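Long-range contact in putative transcriptional regulator (TetR/AcrR family) (Acinetobacter sp., PDB 3KNW), which probably binds DNA through a helix-turn-helix motif and regulates transcription, as a two-subunit member of the TetR/AcrR family: residues A87-V99 with L189-D201. Sequence-based numbering, arbitrary orientation.
Sequences ARDKLMNYLQCWV and LFQALESTKMMLD
Leu193 fits as a knob into the hole formed by Met92, Leu95, Gln96 and Val99, and its two methyls have different neighbours. CD1 lies 3.3 Å from Val99 CG2, while CD2 rests against the methyl CE of Met92 and, at 3.8 Å, against Gln96 CG, whose chain passes roughly at right angles. The exchange is mutual: selenomethionine Met92 is itself a knob among Leu193, Thr196, Lys197 and Leu200. Folded back at its second and third torsions (-53° and -54°), its chain runs alongside Leu193, Thr196 and Leu200 in the opposing sense, and its SE lies 3.7 Å from Thr196 CG2. Leu95 CD1 and Thr196 CG2 do meet tip to tip, 3.5 Å apart, on the inner side, where Tyr173 of helix 162-183 touches Leu95 and Leu193. The buried Thr196 hydroxyl donates to Ala192 O, 2.7 Å from OG1, and is also hydrogen-bonded to the Tyr173 hydroxyl. The two helices run antiparallel (169°, axes 10.0 Å apart) within the all-helical C-terminal domain of the TetR fold; helix 126-153 packs on Leu91 and Tyr94 of the first, and the second subunit packs on Ala192 and Ser195 of the second. Toward solvent the packing thins to Gln96, the aliphatic part of Lys197, and Phe190, whose ring offers its edge to Val99 CG1, with CE1 at 3.5 Å. At the N-terminal end of helix 87-99, beside the C-terminal end of helix 187-200, the contact becomes polar. The extended chain of Arg88 carries the guanidinium over Leu200 CB, which touches one face, and into a salt bridge with exposed Asp201, whose carboxylate lies at the guanidinium edge. The bond from Arg88 NH2 to Asp201 OD2 (2.9 Å) is weak, and the modelled NH1 to OD2 separation is too short for its detail to be trusted; Gln157 touches both side chains.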
loop_
_atom_site.group_PDB
_atom_site.type_symbol
_atom_site.label_atom_id
_atom_site.label_comp_id
_atom_site.label_asym_id
_atom_site.label_seq_id
_atom_site.Cartn_x
_atom_site.Cartn_y
_atom_site.Cartn_z
ATOM N N ALA A 87 -1.364 6.453 -27.030
ATOM C CA ALA A 87 -1.174 5.496 -25.954
ATOM C C ALA A 87 -0.780 6.304 -24.709
ATOM O O ALA A 87 -1.304 6.071 -23.621
ATOM C CB ALA A 87 -0.072 4.433 -26.322
ATOM N N ARG A 88 0.120 7.264 -24.892
ATOM C CA ARG A 88 0.615 8.049 -23.794
ATOM C C ARG A 88 -0.480 8.806 -23.053
ATOM O O ARG A 88 -0.572 8.751 -21.804
ATOM C CB ARG A 88 1.635 9.029 -24.292
ATOM C CG ARG A 88 1.959 10.064 -23.255
ATOM C CD ARG A 88 3.262 10.694 -23.601
ATOM N NE ARG A 88 3.692 11.596 -22.556
ATOM C CZ ARG A 88 4.962 11.842 -22.268
ATOM N NH1 ARG A 88 5.935 11.250 -22.954
ATOM N NH2 ARG A 88 5.261 12.678 -21.281
ATOM N N ASP A 89 -1.306 9.504 -23.812
ATOM C CA ASP A 89 -2.389 10.261 -23.235
ATOM C C ASP A 89 -3.401 9.315 -22.665
ATOM O O ASP A 89 -4.046 9.647 -21.684
ATOM C CB ASP A 89 -3.016 11.267 -24.263
ATOM C CG ASP A 89 -2.052 12.424 -24.618
ATOM O OD1 ASP A 89 -0.866 12.412 -24.174
ATOM O OD2 ASP A 89 -2.449 13.334 -25.358
ATOM N N LYS A 90 -3.572 8.141 -23.244
ATOM C CA LYS A 90 -4.542 7.222 -22.647
ATOM C C LYS A 90 -4.105 6.812 -21.238
ATOM O O LYS A 90 -4.936 6.623 -20.327
ATOM C CB LYS A 90 -4.702 5.981 -23.511
ATOM C CG LYS A 90 -5.770 6.098 -24.626
ATOM C CD LYS A 90 -5.812 4.827 -25.424
ATOM C CE LYS A 90 -6.142 5.069 -26.931
ATOM N NZ LYS A 90 -5.569 3.981 -27.766
ATOM N N LEU A 91 -2.781 6.679 -21.084
ATOM C CA LEU A 91 -2.155 6.194 -19.867
ATOM C C LEU A 91 -2.120 7.321 -18.834
ATOM O O LEU A 91 -2.287 7.088 -17.643
ATOM C CB LEU A 91 -0.730 5.690 -20.161
ATOM C CG LEU A 91 0.025 5.155 -18.940
ATOM C CD1 LEU A 91 -0.806 4.234 -18.147
ATOM C CD2 LEU A 91 1.234 4.459 -19.353
HETATM N N MSE A 92 -1.936 8.547 -19.289
HETATM C CA MSE A 92 -1.939 9.699 -18.359
HETATM C C MSE A 92 -3.351 9.968 -17.929
HETATM O O MSE A 92 -3.602 10.312 -16.811
HETATM C CB MSE A 92 -1.311 10.939 -18.982
HETATM C CG MSE A 92 0.196 10.841 -19.185
HETATM SE SE MSE A 92 1.203 10.365 -17.612
HETATM C CE MSE A 92 0.554 11.751 -16.382
ATOM N N ASN A 93 -4.290 9.727 -18.803
ATOM C CA ASN A 93 -5.688 9.798 -18.434
ATOM C C ASN A 93 -6.099 8.909 -17.261
ATOM O O ASN A 93 -6.593 9.393 -16.247
ATOM C CB ASN A 93 -6.491 9.342 -19.626
ATOM C CG ASN A 93 -7.307 10.362 -20.155
ATOM O OD1 ASN A 93 -6.941 11.031 -21.136
ATOM N ND2 ASN A 93 -8.482 10.511 -19.551
ATOM N N TYR A 94 -5.939 7.605 -17.464
ATOM C CA TYR A 94 -6.140 6.596 -16.431
ATOM C C TYR A 94 -5.517 6.980 -15.093
ATOM O O TYR A 94 -6.180 6.975 -14.074
ATOM C CB TYR A 94 -5.517 5.269 -16.855
ATOM C CG TYR A 94 -5.440 4.257 -15.751
ATOM C CD1 TYR A 94 -6.581 3.675 -15.240
ATOM C CD2 TYR A 94 -4.211 3.886 -15.200
ATOM C CE1 TYR A 94 -6.505 2.753 -14.226
ATOM C CE2 TYR A 94 -4.130 2.964 -14.181
ATOM C CZ TYR A 94 -5.295 2.392 -13.702
ATOM O OH TYR A 94 -5.233 1.463 -12.682
ATOM N N LEU A 95 -4.250 7.301 -15.119
ATOM C CA LEU A 95 -3.541 7.645 -13.920
ATOM C C LEU A 95 -4.124 8.891 -13.266
ATOM O O LEU A 95 -4.180 9.013 -12.018
ATOM C CB LEU A 95 -2.046 7.902 -14.259
ATOM C CG LEU A 95 -1.294 6.698 -14.828
ATOM C CD1 LEU A 95 0.235 7.040 -15.111
ATOM C CD2 LEU A 95 -1.439 5.449 -13.938
ATOM N N GLN A 96 -4.511 9.847 -14.116
ATOM C CA GLN A 96 -5.018 11.103 -13.627
ATOM C C GLN A 96 -6.327 10.858 -12.894
ATOM O O GLN A 96 -6.599 11.529 -11.892
ATOM C CB GLN A 96 -5.115 12.187 -14.743
ATOM C CG GLN A 96 -4.176 13.390 -14.437
ATOM C CD GLN A 96 -3.490 14.056 -15.655
ATOM O OE1 GLN A 96 -3.601 13.601 -16.805
ATOM N NE2 GLN A 96 -2.783 15.167 -15.385
ATOM N N CYS A 97 -7.089 9.872 -13.394
ATOM C CA CYS A 97 -8.283 9.345 -12.760
ATOM C C CYS A 97 -7.974 8.657 -11.416
ATOM O O CYS A 97 -8.746 8.825 -10.457
ATOM C CB CYS A 97 -9.034 8.367 -13.711
ATOM S SG CYS A 97 -10.389 9.116 -14.565
ATOM N N TRP A 98 -6.922 7.854 -11.352
ATOM C CA TRP A 98 -6.432 7.335 -10.081
ATOM C C TRP A 98 -6.429 8.464 -9.072
ATOM O O TRP A 98 -7.011 8.348 -8.024
ATOM C CB TRP A 98 -4.988 6.862 -10.222
ATOM C CG TRP A 98 -4.679 5.442 -10.112
ATOM C CD1 TRP A 98 -4.617 4.541 -11.121
ATOM C CD2 TRP A 98 -4.243 4.759 -8.941
ATOM N NE1 TRP A 98 -4.221 3.311 -10.645
ATOM C CE2 TRP A 98 -3.982 3.421 -9.307
ATOM C CE3 TRP A 98 -4.079 5.138 -7.619
ATOM C CZ2 TRP A 98 -3.571 2.471 -8.399
ATOM C CZ3 TRP A 98 -3.672 4.212 -6.735
ATOM C CH2 TRP A 98 -3.426 2.881 -7.118
ATOM N N VAL A 99 -5.762 9.558 -9.429
ATOM C CA VAL A 99 -5.563 10.712 -8.574
ATOM C C VAL A 99 -6.853 11.465 -8.170
ATOM O O VAL A 99 -6.854 12.063 -7.113
ATOM C CB VAL A 99 -4.514 11.686 -9.243
ATOM C CG1 VAL A 99 -4.229 12.934 -8.399
ATOM C CG2 VAL A 99 -3.203 10.948 -9.491
ATOM N N LEU A 189 0.542 11.564 -4.581
ATOM C CA LEU A 189 -0.079 11.145 -5.857
ATOM C C LEU A 189 0.123 12.214 -6.900
ATOM O O LEU A 189 0.446 11.912 -8.024
ATOM C CB LEU A 189 -1.599 10.916 -5.724
ATOM C CG LEU A 189 -2.004 9.571 -5.168
ATOM C CD1 LEU A 189 -3.420 9.481 -4.558
ATOM C CD2 LEU A 189 -1.832 8.512 -6.250
ATOM N N PHE A 190 0.014 13.475 -6.503
ATOM C CA PHE A 190 0.399 14.546 -7.381
ATOM C C PHE A 190 1.837 14.450 -7.845
ATOM O O PHE A 190 2.139 14.766 -9.020
ATOM C CB PHE A 190 0.150 15.920 -6.749
ATOM C CG PHE A 190 -1.295 16.147 -6.267
ATOM C CD1 PHE A 190 -2.374 15.567 -6.910
ATOM C CD2 PHE A 190 -1.547 17.006 -5.207
ATOM C CE1 PHE A 190 -3.644 15.789 -6.487
ATOM C CE2 PHE A 190 -2.828 17.229 -4.757
ATOM C CZ PHE A 190 -3.887 16.647 -5.388
ATOM N N GLN A 191 2.744 14.042 -6.968
ATOM C CA GLN A 191 4.160 13.966 -7.393
ATOM C C GLN A 191 4.318 12.761 -8.363
ATOM O O GLN A 191 4.910 12.923 -9.414
ATOM C CB GLN A 191 5.120 13.889 -6.197
ATOM C CG GLN A 191 6.651 13.791 -6.560
ATOM C CD GLN A 191 7.087 14.802 -7.642
ATOM O OE1 GLN A 191 6.967 16.041 -7.475
ATOM N NE2 GLN A 191 7.545 14.272 -8.772
ATOM N N ALA A 192 3.736 11.599 -8.046
ATOM C CA ALA A 192 3.706 10.442 -8.946
ATOM C C ALA A 192 3.304 10.835 -10.383
ATOM O O ALA A 192 3.907 10.369 -11.361
ATOM C CB ALA A 192 2.671 9.417 -8.444
ATOM N N LEU A 193 2.244 11.647 -10.484
ATOM C CA LEU A 193 1.821 12.217 -11.770
ATOM C C LEU A 193 2.950 12.935 -12.482
ATOM O O LEU A 193 3.221 12.693 -13.638
ATOM C CB LEU A 193 0.619 13.170 -11.609
ATOM C CG LEU A 193 -0.756 12.465 -11.581
ATOM C CD1 LEU A 193 -1.900 13.444 -11.237
ATOM C CD2 LEU A 193 -1.044 11.754 -12.942
ATOM N N GLU A 194 3.633 13.799 -11.763
ATOM C CA GLU A 194 4.673 14.621 -12.388
ATOM C C GLU A 194 5.847 13.719 -12.755
ATOM O O GLU A 194 6.423 13.838 -13.801
ATOM C CB GLU A 194 5.060 15.825 -11.494
ATOM C CG GLU A 194 5.824 16.928 -12.243
ATOM C CD GLU A 194 5.060 17.537 -13.464
ATOM O OE1 GLU A 194 5.729 18.073 -14.400
ATOM O OE2 GLU A 194 3.794 17.494 -13.469
ATOM N N SER A 195 6.129 12.742 -11.911
ATOM C CA SER A 195 7.154 11.767 -12.176
ATOM C C SER A 195 6.898 10.791 -13.331
ATOM O O SER A 195 7.839 10.458 -14.050
ATOM C CB SER A 195 7.455 11.015 -10.881
ATOM O OG SER A 195 8.434 11.782 -10.186
ATOM N N THR A 196 5.659 10.342 -13.506
ATOM C CA THR A 196 5.311 9.490 -14.613
ATOM C C THR A 196 5.669 10.147 -15.992
ATOM O O THR A 196 5.927 9.436 -16.977
ATOM C CB THR A 196 3.796 9.141 -14.608
ATOM O OG1 THR A 196 3.417 8.602 -13.334
ATOM C CG2 THR A 196 3.453 8.127 -15.729
ATOM N N LYS A 197 5.733 11.488 -16.044
ATOM C CA LYS A 197 6.087 12.178 -17.270
ATOM C C LYS A 197 7.587 12.066 -17.595
ATOM O O LYS A 197 7.932 11.701 -18.712
ATOM C CB LYS A 197 5.650 13.652 -17.233
ATOM C CG LYS A 197 4.120 13.871 -17.186
ATOM C CD LYS A 197 3.791 15.338 -17.554
ATOM C CE LYS A 197 2.574 15.872 -16.827
ATOM N NZ LYS A 197 2.473 17.401 -16.902
HETATM N N MSE A 198 8.477 12.402 -16.671
HETATM C CA MSE A 198 9.893 12.026 -16.825
HETATM C C MSE A 198 10.060 10.584 -17.337
HETATM O O MSE A 198 10.740 10.326 -18.314
HETATM C CB MSE A 198 10.649 12.129 -15.474
HETATM C CG MSE A 198 10.301 13.355 -14.585
HETATM SE SE MSE A 198 11.670 13.858 -13.218
HETATM C CE MSE A 198 11.614 15.809 -13.446
HETATM N N MSE A 199 9.426 9.633 -16.677
HETATM C CA MSE A 199 9.633 8.239 -17.020
HETATM C C MSE A 199 9.176 7.901 -18.458
HETATM O O MSE A 199 9.774 7.072 -19.096
HETATM C CB MSE A 199 8.898 7.343 -16.028
HETATM C CG MSE A 199 9.414 7.487 -14.623
HETATM SE SE MSE A 199 8.543 6.314 -13.396
HETATM C CE MSE A 199 9.616 6.782 -11.896
ATOM N N LEU A 200 8.135 8.532 -18.974
ATOM C CA LEU A 200 7.716 8.240 -20.358
ATOM C C LEU A 200 8.642 8.861 -21.422
ATOM O O LEU A 200 8.830 8.274 -22.504
ATOM C CB LEU A 200 6.247 8.614 -20.591
ATOM C CG LEU A 200 5.278 7.883 -19.648
ATOM C CD1 LEU A 200 3.835 8.362 -19.845
ATOM C CD2 LEU A 200 5.322 6.372 -19.925
ATOM N N ASP A 201 9.285 9.979 -21.088
ATOM C CA ASP A 201 10.312 10.578 -21.954
ATOM C C ASP A 201 11.674 9.908 -21.638
ATOM O O ASP A 201 12.739 10.533 -21.682
ATOM C CB ASP A 201 10.345 12.121 -21.773
ATOM C CG ASP A 201 8.916 12.763 -21.754
ATOM O OD1 ASP A 201 8.739 13.936 -21.376
ATOM O OD2 ASP A 201 7.940 12.087 -22.115
#